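Local coordinates for protein succinate dehydrogenase subunit A (Mycolicibacterium smegmatis, PDB 7D6V) that probably oxidises succinate to fumarate with its bound FAD, as the flavoprotein subunit of a membrane-bound succinate dehydrogenase that passes the electrons on toward quinone, at residues V24-E29 and F435-G440; Q68-D73 and G425-S430; G195-F200 and L467-F472; N493-I498 and E502-E507. One frame throughout, in Å; residues are numbered along the deposited sequence.

Contact 1 of 4, residues V24-E29 and F435-G440; sequences VIEARE and FGRRAG
Glu-26 reaches from helix 18-30 across to helix 427-448, and its side chain, traced atom by atom, accounts for most of the contact with Arg-437 and Gly-440. Glu-26 CB starts 4.0 Å from Arg-437 O, over a turn of the opposing backbone. Glu-26 CG settles deeper, 3.4 Å from Arg-437 O and 4.0 Å from Gly-440 C, a place it reaches because chi1 of 177° sets it opposite the backbone N. The short axis segments of the two helices come within 7.7 Å and cross at -37°, running broadly the same way. Such closeness goes with the residue at the crossing being a glycine: Gly-440 CA is 4.9 Å from Ala-27 CA. Helix 18-30 is the first helix of the Rossmann-type FAD-binding fold, leading from strand 11-14 to its parallel neighbour, strand 34-37, in a beta-alpha-beta unit. Val-24 and Ile-25 rest on helix 136-159, while the packing against helix 427-448 joins the nucleotide-binding unit to a helix from much later in the chain. Beyond CG, the Glu-26 chain bends, bringing Glu-26 CD to 3.6 Å from Arg-437 CG, alongside the aliphatic stem of the arginine. Glu-26 OE1 then approaches Arg-437 NE at 3.8 Å, a long salt bridge: the oxygen stands off the guanidinium plane, and the pair is electrostatic and not a hydrogen bond. OE2 comes over a guanidinium face, with the carboxylate turned 58° from that plane; Arg-22 and Arg-30 add further weak, long ion pairs.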
# COMPACT_ATOMS: atom_id res chain seq x y z
N VAL A 24 15.32 14.97 5.56
CA VAL A 24 15.21 14.98 7.02
C VAL A 24 16.29 14.12 7.65
O VAL A 24 16.94 14.51 8.63
CB VAL A 24 13.80 14.51 7.44
CG1 VAL A 24 13.73 14.37 8.95
CG2 VAL A 24 12.77 15.49 6.95
N ILE A 25 16.51 12.92 7.10
CA ILE A 25 17.54 12.03 7.62
C ILE A 25 18.91 12.69 7.53
O ILE A 25 19.69 12.68 8.49
CB ILE A 25 17.51 10.68 6.89
CG1 ILE A 25 16.19 9.96 7.16
CG2 ILE A 25 18.67 9.81 7.32
CD1 ILE A 25 15.90 8.83 6.22
N GLU A 26 19.21 13.31 6.38
CA GLU A 26 20.51 13.95 6.21
C GLU A 26 20.70 15.12 7.17
O GLU A 26 21.77 15.27 7.78
CB GLU A 26 20.67 14.41 4.76
CG GLU A 26 21.96 15.15 4.48
CD GLU A 26 23.17 14.26 4.48
OE1 GLU A 26 23.01 13.02 4.55
OE2 GLU A 26 24.30 14.79 4.42
N ALA A 27 19.67 15.95 7.32
CA ALA A 27 19.77 17.11 8.20
C ALA A 27 19.95 16.68 9.65
O ALA A 27 20.69 17.31 10.41
CB ALA A 27 18.54 18.00 8.05
N ARG A 28 19.26 15.61 10.07
CA ARG A 28 19.47 15.10 11.41
C ARG A 28 20.88 14.55 11.58
O ARG A 28 21.49 14.71 12.64
CB ARG A 28 18.44 14.02 11.74
CG ARG A 28 18.36 13.67 13.22
CD ARG A 28 19.16 12.42 13.53
NE ARG A 28 18.91 11.91 14.87
CZ ARG A 28 19.62 10.94 15.44
NH1 ARG A 28 20.64 10.40 14.78
NH2 ARG A 28 19.33 10.52 16.66
N GLU A 29 21.41 13.88 10.55
CA GLU A 29 22.77 13.36 10.64
C GLU A 29 23.78 14.49 10.82
O GLU A 29 24.73 14.36 11.60
CB GLU A 29 23.11 12.54 9.40
CG GLU A 29 22.30 11.26 9.24
CD GLU A 29 22.59 10.23 10.32
OE1 GLU A 29 23.74 10.18 10.81
OE2 GLU A 29 21.66 9.47 10.67
N PHE A 435 18.96 13.91 -4.44
CA PHE A 435 18.82 15.34 -4.23
C PHE A 435 18.08 15.69 -2.95
O PHE A 435 18.24 16.82 -2.48
CB PHE A 435 18.17 15.98 -5.46
CG PHE A 435 19.05 15.93 -6.67
CD1 PHE A 435 18.78 15.04 -7.70
CD2 PHE A 435 20.18 16.72 -6.75
CE1 PHE A 435 19.61 14.99 -8.80
CE2 PHE A 435 21.00 16.67 -7.85
CZ PHE A 435 20.72 15.80 -8.88
N GLY A 436 17.37 14.76 -2.32
CA GLY A 436 16.96 14.98 -0.95
C GLY A 436 18.15 15.02 -0.01
O GLY A 436 18.22 15.89 0.87
N ARG A 437 19.10 14.11 -0.20
CA ARG A 437 20.32 14.18 0.60
C ARG A 437 21.08 15.48 0.32
O ARG A 437 21.55 16.14 1.25
CB ARG A 437 21.21 12.97 0.32
CG ARG A 437 22.45 12.94 1.18
CD ARG A 437 23.34 11.77 0.83
NE ARG A 437 24.70 12.00 1.28
CZ ARG A 437 25.59 12.73 0.62
NH1 ARG A 437 26.82 12.88 1.10
NH2 ARG A 437 25.26 13.30 -0.53
N ARG A 438 21.20 15.86 -0.96
CA ARG A 438 21.89 17.11 -1.27
C ARG A 438 21.18 18.31 -0.64
O ARG A 438 21.84 19.22 -0.14
CB ARG A 438 22.01 17.30 -2.79
CG ARG A 438 22.71 16.18 -3.53
CD ARG A 438 24.18 16.08 -3.16
NE ARG A 438 24.98 17.15 -3.75
CZ ARG A 438 26.20 16.99 -4.23
NH1 ARG A 438 26.77 15.79 -4.21
NH2 ARG A 438 26.86 18.01 -4.73
N ALA A 439 19.84 18.32 -0.66
CA ALA A 439 19.09 19.44 -0.11
C ALA A 439 19.25 19.52 1.40
O ALA A 439 19.43 20.62 1.95
CB ALA A 439 17.62 19.32 -0.48
N GLY A 440 19.18 18.38 2.09
CA GLY A 440 19.41 18.39 3.53
C GLY A 440 20.80 18.88 3.89
O GLY A 440 20.97 19.68 4.81

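Contact 2 of 4, residues Q68-D73 and G425-S430; sequences QVHFGD and GGNSLS. With FAD (flavin-adenine dinucleotide), chain D.
His-70 of helix 67-76 meets Asn-427 at the start of helix 427-448, whose N-terminal end faces the isoalloxazine ring of FAD. One hydrogen bond carries the contact: His-70 NE2 donates to Asn-427 OD1 at 3.0 Å, with an N-H...O angle of 163°. It is well aimed from both sides, since the oxygen lies in the imidazole plane and the nitrogen meets a lone pair in the carbonyl plane of the amide. Ring and amide are twisted 34° against each other. A further shell fixes the two groups. Asn-427 ND2 is hydrogen-bonded to Thr-74 OG1, so both ends of the amide are held from helix 67-76, while the ring of His-90, from helix 84-102, meets that of His-70 with the planes at about 75°. Just before Asn-427, Gly-426 takes the N-cap position, with a positive phi that suits glycine. Its N makes a weak hydrogen bond to FAD O2. Amides at a helix start would probably favour negative charge around the flavin N1 and O2, a common device in flavoproteins. Close by, Ser-428 CB lies 3.6 Å from FAD O2, and Leu-429 CG comes to 3.8 Å from FAD C2.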
# COMPACT_ATOMS: atom_id res chain seq x y z
N GLN A 68 28.85 6.82 -16.58
CA GLN A 68 28.90 7.49 -17.87
C GLN A 68 27.75 7.04 -18.77
O GLN A 68 27.12 7.87 -19.45
CB GLN A 68 30.24 7.23 -18.54
CG GLN A 68 31.40 7.98 -17.93
CD GLN A 68 32.17 7.15 -16.92
OE1 GLN A 68 31.65 6.17 -16.38
NE2 GLN A 68 33.41 7.53 -16.67
N VAL A 69 27.47 5.74 -18.79
CA VAL A 69 26.38 5.22 -19.61
C VAL A 69 25.04 5.75 -19.12
O VAL A 69 24.19 6.18 -19.91
CB VAL A 69 26.41 3.68 -19.63
CG1 VAL A 69 25.25 3.13 -20.44
CG2 VAL A 69 27.73 3.19 -20.19
N HIS A 70 24.83 5.74 -17.80
CA HIS A 70 23.60 6.27 -17.23
C HIS A 70 23.46 7.77 -17.51
O HIS A 70 22.37 8.26 -17.80
CB HIS A 70 23.57 5.99 -15.73
CG HIS A 70 22.24 6.21 -15.09
ND1 HIS A 70 21.98 5.88 -13.78
CD2 HIS A 70 21.08 6.72 -15.58
CE1 HIS A 70 20.73 6.18 -13.49
NE2 HIS A 70 20.16 6.69 -14.56
N PHE A 71 24.57 8.50 -17.42
CA PHE A 71 24.55 9.93 -17.72
C PHE A 71 24.16 10.19 -19.17
O PHE A 71 23.34 11.07 -19.45
CB PHE A 71 25.92 10.54 -17.41
CG PHE A 71 26.09 11.94 -17.91
CD1 PHE A 71 25.43 13.00 -17.31
CD2 PHE A 71 26.93 12.21 -18.97
CE1 PHE A 71 25.60 14.28 -17.76
CE2 PHE A 71 27.10 13.49 -19.43
CZ PHE A 71 26.43 14.53 -18.82
N GLY A 72 24.74 9.43 -20.10
CA GLY A 72 24.36 9.58 -21.50
C GLY A 72 22.92 9.22 -21.76
O GLY A 72 22.23 9.87 -22.55
N ASP A 73 22.42 8.17 -21.09
CA ASP A 73 21.03 7.79 -21.23
C ASP A 73 20.10 8.89 -20.73
O ASP A 73 19.07 9.18 -21.35
CB ASP A 73 20.76 6.49 -20.48
CG ASP A 73 21.36 5.29 -21.17
OD1 ASP A 73 21.92 5.46 -22.27
OD2 ASP A 73 21.28 4.18 -20.62
N GLY A 425 12.09 6.44 -17.07
CA GLY A 425 11.47 5.68 -16.01
C GLY A 425 12.51 5.16 -15.04
O GLY A 425 13.52 4.60 -15.46
N GLY A 426 12.27 5.33 -13.75
CA GLY A 426 13.20 4.94 -12.72
C GLY A 426 14.10 6.05 -12.24
O GLY A 426 14.66 5.94 -11.14
N ASN A 427 14.26 7.11 -13.02
CA ASN A 427 15.16 8.19 -12.64
C ASN A 427 14.57 9.07 -11.55
O ASN A 427 15.32 9.68 -10.78
CB ASN A 427 15.50 9.04 -13.86
CG ASN A 427 16.79 8.62 -14.53
OD1 ASN A 427 17.38 7.60 -14.17
ND2 ASN A 427 17.22 9.38 -15.52
N SER A 428 13.24 9.16 -11.47
CA SER A 428 12.63 10.02 -10.45
C SER A 428 12.86 9.47 -9.05
O SER A 428 13.17 10.23 -8.13
CB SER A 428 11.14 10.18 -10.72
OG SER A 428 10.93 10.49 -12.08
N LEU A 429 12.71 8.16 -8.87
CA LEU A 429 12.85 7.57 -7.54
C LEU A 429 14.26 7.74 -7.00
O LEU A 429 14.45 8.03 -5.81
CB LEU A 429 12.45 6.10 -7.57
CG LEU A 429 10.96 5.80 -7.80
CD1 LEU A 429 10.70 4.31 -7.72
CD2 LEU A 429 10.11 6.54 -6.78
N SER A 430 15.27 7.56 -7.85
CA SER A 430 16.65 7.76 -7.41
C SER A 430 17.00 9.24 -7.29
O SER A 430 17.83 9.61 -6.44
CB SER A 430 17.61 7.04 -8.36
OG SER A 430 17.46 7.50 -9.69
PA FAD D . 5.71 13.09 -2.91
O1A FAD D . 6.27 12.05 -2.01
O2A FAD D . 4.81 12.69 -4.02
O5B FAD D . 4.87 14.09 -1.99
C5B FAD D . 5.35 15.35 -1.55
C4B FAD D . 4.96 15.57 -0.10
O4B FAD D . 4.76 16.95 0.16
C3B FAD D . 3.67 14.90 0.30
O3B FAD D . 3.88 14.30 1.58
C2B FAD D . 2.69 16.03 0.47
O2B FAD D . 1.69 15.75 1.44
C1B FAD D . 3.58 17.14 0.93
N9A FAD D . 2.99 18.45 0.65
C8A FAD D . 2.60 18.92 -0.54
N7A FAD D . 2.10 20.16 -0.42
C5A FAD D . 2.16 20.50 0.87
C6A FAD D . 1.80 21.67 1.69
N6A FAD D . 1.25 22.77 1.14
N1A FAD D . 2.03 21.61 3.00
C2A FAD D . 2.58 20.54 3.58
N3A FAD D . 2.93 19.45 2.90
C4A FAD D . 2.75 19.37 1.57
N1 FAD D . 8.57 7.44 -10.92
C2 FAD D . 9.41 6.43 -11.21
O2 FAD D . 10.62 6.67 -11.27
N3 FAD D . 9.01 5.18 -11.43
C4 FAD D . 7.72 4.84 -11.39
O4 FAD D . 7.37 3.68 -11.60
C4X FAD D . 6.73 5.88 -11.09
N5 FAD D . 5.42 5.60 -11.03
C5X FAD D . 4.53 6.57 -10.74
C6 FAD D . 3.18 6.27 -10.68
C7 FAD D . 2.27 7.26 -10.39
C7M FAD D . 0.80 6.95 -10.32
C8 FAD D . 2.73 8.64 -10.14
C8M FAD D . 1.73 9.72 -9.83
C9 FAD D . 4.07 8.95 -10.20
C9A FAD D . 4.99 7.96 -10.49
N10 FAD D . 6.35 8.27 -10.55
C10 FAD D . 7.24 7.24 -10.85
C1' FAD D . 6.83 9.63 -10.30
C2' FAD D . 7.43 9.70 -8.90
O2' FAD D . 6.70 8.87 -8.00
C3' FAD D . 7.40 11.10 -8.32
O3' FAD D . 8.24 11.93 -9.11
C4' FAD D . 7.91 11.10 -6.89
O4' FAD D . 7.08 10.28 -6.08
C5' FAD D . 7.93 12.49 -6.28
O5' FAD D . 8.22 12.35 -4.90
P FAD D . 8.37 13.59 -3.91
O1P FAD D . 9.04 13.09 -2.69
O2P FAD D . 8.97 14.74 -4.64
O3P FAD D . 6.85 14.01 -3.55

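Contact 3 of 4, residues G195-F200 and L467-F472; sequences GNFVLF and LVLAPF
Phe-197 pushes the far end of its ring toward Val-468 and Leu-469 on helix 458-469. The closer part of the contact is with Val-468, whose methyl CG2 sits astride one ring bond, 3.6 Å from both CZ and CE1 of Phe-197. Val-468 CG2 comes to the ring obliquely, from the opposite direction to the phenylalanine, and both residues are buried. A chi1 of -61° places the Phe-197 ring beside its own backbone N, directed at the helix. Leu-469 makes the looser, partly exposed margin: its CD2 touches only the rim, in the ring plane, 3.8 Å from Phe-197 CZ. One ring face is approached from within its own segment by Gly-195 O, 3.9 Å above the plane and offset toward the rim; that oxygen also accepts a hydrogen bond from Arg-528. The ring of Phe-188 meets Phe-197 from the neighbouring strand 184-191, and Thr-465 adds a touch from an earlier turn of the helix. Strands 172-179, 184-191 and 197-200 follow one another as an antiparallel meander, inserted between strands 166-169 and 204-206 of the parallel sheet, an arrangement typical of FAD-binding Rossmann domains of the glutathione reductase type.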
# COMPACT_ATOMS: atom_id res chain seq x y z
N GLY A 195 -8.12 23.25 12.20
CA GLY A 195 -8.16 24.55 11.56
C GLY A 195 -7.37 25.62 12.27
O GLY A 195 -7.53 26.80 11.94
N ASN A 196 -6.53 25.25 13.22
CA ASN A 196 -5.76 26.21 14.00
C ASN A 196 -4.43 26.50 13.32
O ASN A 196 -3.88 25.65 12.61
CB ASN A 196 -5.52 25.69 15.41
CG ASN A 196 -6.75 25.80 16.29
OD1 ASN A 196 -7.39 26.85 16.34
ND2 ASN A 196 -7.08 24.72 16.98
N PHE A 197 -3.90 27.69 13.56
CA PHE A 197 -2.76 28.20 12.82
C PHE A 197 -1.45 27.93 13.55
O PHE A 197 -1.33 28.18 14.76
CB PHE A 197 -2.92 29.70 12.55
CG PHE A 197 -4.13 30.03 11.74
CD1 PHE A 197 -4.45 29.27 10.63
CD2 PHE A 197 -4.96 31.08 12.09
CE1 PHE A 197 -5.56 29.56 9.88
CE2 PHE A 197 -6.07 31.37 11.34
CZ PHE A 197 -6.38 30.61 10.24
N VAL A 198 -0.47 27.43 12.81
CA VAL A 198 0.84 27.08 13.32
C VAL A 198 1.90 27.84 12.53
O VAL A 198 1.83 27.92 11.29
CB VAL A 198 1.08 25.55 13.27
CG1 VAL A 198 0.91 25.02 11.86
CG2 VAL A 198 2.45 25.21 13.82
N LEU A 199 2.85 28.42 13.25
CA LEU A 199 3.96 29.15 12.66
C LEU A 199 5.26 28.46 13.06
O LEU A 199 5.53 28.29 14.26
CB LEU A 199 3.97 30.61 13.12
CG LEU A 199 5.25 31.39 12.82
CD1 LEU A 199 5.42 31.59 11.32
CD2 LEU A 199 5.24 32.71 13.55
N PHE A 200 6.05 28.08 12.07
CA PHE A 200 7.40 27.58 12.28
C PHE A 200 8.39 28.71 12.05
O PHE A 200 8.15 29.61 11.24
CB PHE A 200 7.69 26.40 11.35
CG PHE A 200 6.70 25.28 11.48
CD1 PHE A 200 6.91 24.26 12.40
CD2 PHE A 200 5.56 25.24 10.70
CE1 PHE A 200 6.00 23.23 12.52
CE2 PHE A 200 4.65 24.21 10.83
CZ PHE A 200 4.87 23.21 11.74
N LEU A 467 -5.50 36.28 4.77
CA LEU A 467 -5.63 35.64 3.47
C LEU A 467 -6.29 34.27 3.59
O LEU A 467 -7.17 33.93 2.79
CB LEU A 467 -4.27 35.53 2.80
CG LEU A 467 -4.23 35.23 1.30
CD1 LEU A 467 -3.06 35.94 0.65
CD2 LEU A 467 -4.15 33.73 1.05
N VAL A 468 -5.89 33.48 4.58
CA VAL A 468 -6.48 32.14 4.70
C VAL A 468 -7.88 32.18 5.29
O VAL A 468 -8.64 31.22 5.10
CB VAL A 468 -5.59 31.19 5.52
CG1 VAL A 468 -4.23 31.05 4.88
CG2 VAL A 468 -5.47 31.67 6.96
N LEU A 469 -8.25 33.25 6.00
CA LEU A 469 -9.60 33.36 6.53
C LEU A 469 -10.56 34.08 5.58
O LEU A 469 -11.76 34.09 5.85
CB LEU A 469 -9.58 34.09 7.87
CG LEU A 469 -9.13 33.29 9.09
CD1 LEU A 469 -9.43 34.05 10.36
CD2 LEU A 469 -9.80 31.93 9.11
N ALA A 470 -10.06 34.67 4.50
CA ALA A 470 -10.92 35.40 3.58
C ALA A 470 -12.07 34.58 2.99
O ALA A 470 -13.18 35.14 2.87
CB ALA A 470 -10.07 36.02 2.46
N PRO A 471 -11.90 33.32 2.59
CA PRO A 471 -13.03 32.59 1.98
C PRO A 471 -14.22 32.34 2.89
O PRO A 471 -15.19 31.73 2.44
CB PRO A 471 -12.40 31.26 1.54
CG PRO A 471 -11.09 31.19 2.24
CD PRO A 471 -10.64 32.59 2.39
N PHE A 472 -14.20 32.78 4.15
CA PHE A 472 -15.34 32.57 5.04
C PHE A 472 -16.30 33.75 5.10
O PHE A 472 -17.36 33.63 5.71
CB PHE A 472 -14.85 32.24 6.46
CG PHE A 472 -14.44 30.81 6.64
CD1 PHE A 472 -13.13 30.49 6.98
CD2 PHE A 472 -15.35 29.79 6.49
CE1 PHE A 472 -12.75 29.18 7.15
CE2 PHE A 472 -14.97 28.48 6.66
CZ PHE A 472 -13.67 28.17 6.99

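Contact 4 of 4, residues N493-I498 and E502-E507; sequences NDLVGI and EAEIQE
Leu-495, the last residue of helix 481-495, lays its side chain over the first turns of helix 502-518, overlapping Glu-504 and Glu-507. These are two consecutive helices joined by a short connection that includes strand 499-500, in the part of the chain related to the fumarate reductase flavoprotein C-terminal region. Val-496 leaves helical geometry, with phi of -128° and psi of 90°, and the chain returns so soon that Leu-495 CA and Glu-504 CA are 5.1 Å apart. From there the leucine side chain curls round Glu-504 O: Leu-495 CB is 3.4 Å from Glu-504 O, and Leu-495 CD1 is 3.7 Å from the same oxygen. The chi1 of -48° sets CG beside the leucine's own N, and the two methyls part over the helix. Of these, Leu-495 CD2 meets the stem of the first glutamate, 4.0 Å from Glu-504 CB, whereas Leu-495 CD1 reaches the second, 3.9 Å from Glu-507 CD. Leucine and Glu-507 cross at about a right angle; Leu-495 CD1 lies against CG and CD of Glu-507 and Leu-495 CD2 beside OE1, while OE2 is engaged in a salt bridge with Arg-511. Ala-508 and Arg-511 extend the surface under the leucine by another turn. Helix 532-556 covers a neighbouring side, where Val-496 packs on Val-550 and Ile-505 on Leu-555. Glu-504 is extended beyond CG, with OE1 near Asp-494 O and OE2 in a long, weak ion pair with Lys-501. Toward Ile-505 the fit is looser, Leu-495 O lying 4.1 Å from Ile-505 CG1.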
# COMPACT_ATOMS: atom_id res chain seq x y z
N ASN A 493 -7.14 20.89 -19.33
CA ASN A 493 -7.12 19.67 -20.13
C ASN A 493 -7.37 19.97 -21.60
O ASN A 493 -6.72 19.39 -22.48
CB ASN A 493 -8.16 18.69 -19.60
CG ASN A 493 -7.78 17.25 -19.86
OD1 ASN A 493 -6.86 16.72 -19.24
ND2 ASN A 493 -8.50 16.60 -20.77
N ASP A 494 -8.31 20.87 -21.90
CA ASP A 494 -8.65 21.15 -23.29
C ASP A 494 -7.55 21.93 -24.00
O ASP A 494 -7.14 21.56 -25.10
CB ASP A 494 -9.97 21.91 -23.36
CG ASP A 494 -11.15 21.08 -22.93
OD1 ASP A 494 -10.94 19.99 -22.36
OD2 ASP A 494 -12.30 21.52 -23.15
N LEU A 495 -7.06 23.00 -23.38
CA LEU A 495 -6.24 23.96 -24.10
C LEU A 495 -4.75 23.85 -23.82
O LEU A 495 -3.96 24.44 -24.55
CB LEU A 495 -6.72 25.38 -23.80
CG LEU A 495 -8.24 25.57 -23.93
CD1 LEU A 495 -8.67 26.94 -23.48
CD2 LEU A 495 -8.70 25.31 -25.35
N VAL A 496 -4.35 23.12 -22.78
CA VAL A 496 -2.93 22.84 -22.52
C VAL A 496 -2.83 21.33 -22.35
O VAL A 496 -2.94 20.80 -21.24
CB VAL A 496 -2.41 23.58 -21.29
CG1 VAL A 496 -0.97 23.18 -21.00
CG2 VAL A 496 -2.53 25.08 -21.47
N GLY A 497 -2.60 20.62 -23.45
CA GLY A 497 -2.60 19.17 -23.45
C GLY A 497 -1.32 18.63 -24.06
O GLY A 497 -0.26 19.24 -23.96
N ILE A 498 -1.44 17.46 -24.68
CA ILE A 498 -0.29 16.91 -25.40
C ILE A 498 0.06 17.80 -26.57
O ILE A 498 1.24 18.10 -26.82
CB ILE A 498 -0.56 15.47 -25.87
CG1 ILE A 498 -0.78 14.55 -24.68
CG2 ILE A 498 0.64 14.97 -26.63
CD1 ILE A 498 -1.29 13.20 -25.06
N GLU A 502 -1.27 27.85 -30.72
CA GLU A 502 -1.12 29.22 -30.23
C GLU A 502 -2.46 29.81 -29.81
O GLU A 502 -2.57 30.42 -28.74
CB GLU A 502 -0.46 30.08 -31.29
CG GLU A 502 -0.29 31.54 -30.90
CD GLU A 502 0.06 32.42 -32.08
OE1 GLU A 502 -0.14 31.98 -33.23
OE2 GLU A 502 0.53 33.55 -31.85
N ALA A 503 -3.49 29.61 -30.63
CA ALA A 503 -4.80 30.18 -30.33
C ALA A 503 -5.40 29.55 -29.08
O ALA A 503 -6.01 30.25 -28.26
CB ALA A 503 -5.74 30.00 -31.53
N GLU A 504 -5.25 28.23 -28.91
CA GLU A 504 -5.81 27.57 -27.74
C GLU A 504 -5.09 27.99 -26.46
O GLU A 504 -5.73 28.16 -25.42
CB GLU A 504 -5.78 26.06 -27.92
CG GLU A 504 -6.47 25.57 -29.17
CD GLU A 504 -6.38 24.07 -29.33
OE1 GLU A 504 -5.65 23.43 -28.54
OE2 GLU A 504 -7.02 23.52 -30.25
N ILE A 505 -3.77 28.16 -26.52
CA ILE A 505 -3.05 28.63 -25.34
C ILE A 505 -3.45 30.06 -25.01
O ILE A 505 -3.60 30.42 -23.83
CB ILE A 505 -1.53 28.51 -25.56
CG1 ILE A 505 -1.12 27.06 -25.78
CG2 ILE A 505 -0.78 29.05 -24.36
CD1 ILE A 505 0.23 26.91 -26.44
N GLN A 506 -3.63 30.90 -26.03
CA GLN A 506 -4.07 32.27 -25.78
C GLN A 506 -5.46 32.29 -25.15
O GLN A 506 -5.71 33.06 -24.22
CB GLN A 506 -4.06 33.07 -27.08
CG GLN A 506 -4.21 34.56 -26.88
CD GLN A 506 -3.02 35.16 -26.16
OE1 GLN A 506 -1.90 35.13 -26.66
NE2 GLN A 506 -3.26 35.71 -24.98
N GLU A 507 -6.36 31.44 -25.63
CA GLU A 507 -7.69 31.35 -25.04
C GLU A 507 -7.62 30.83 -23.61
O GLU A 507 -8.38 31.26 -22.74
CB GLU A 507 -8.58 30.45 -25.89
CG GLU A 507 -9.95 30.18 -25.31
CD GLU A 507 -10.66 29.05 -26.02
OE1 GLU A 507 -10.11 28.53 -27.01
OE2 GLU A 507 -11.78 28.68 -25.59

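Overall arrangement
From the N terminus, contact 1 opens first, on the helix that follows strand 11-14 of the FAD-binding sheet, and contact 2 opens soon after at 68-73. Contact 2 closes at 425-430, nested inside the loop that contact 1 completes at 435-440 on the same helix 427-448; their nearest atoms stay about 5 Å apart. Contact 3 begins within both loops but closes beyond them, on helix 458-469, so it crosses each and brings the antiparallel meander against the next helix. Contact 4 follows in series as a short local turn, its centre about 39 Å from that of contact 1. Three long-range closures tie the FAD-binding part to the helices after it, while contact 4 joins two consecutive helices.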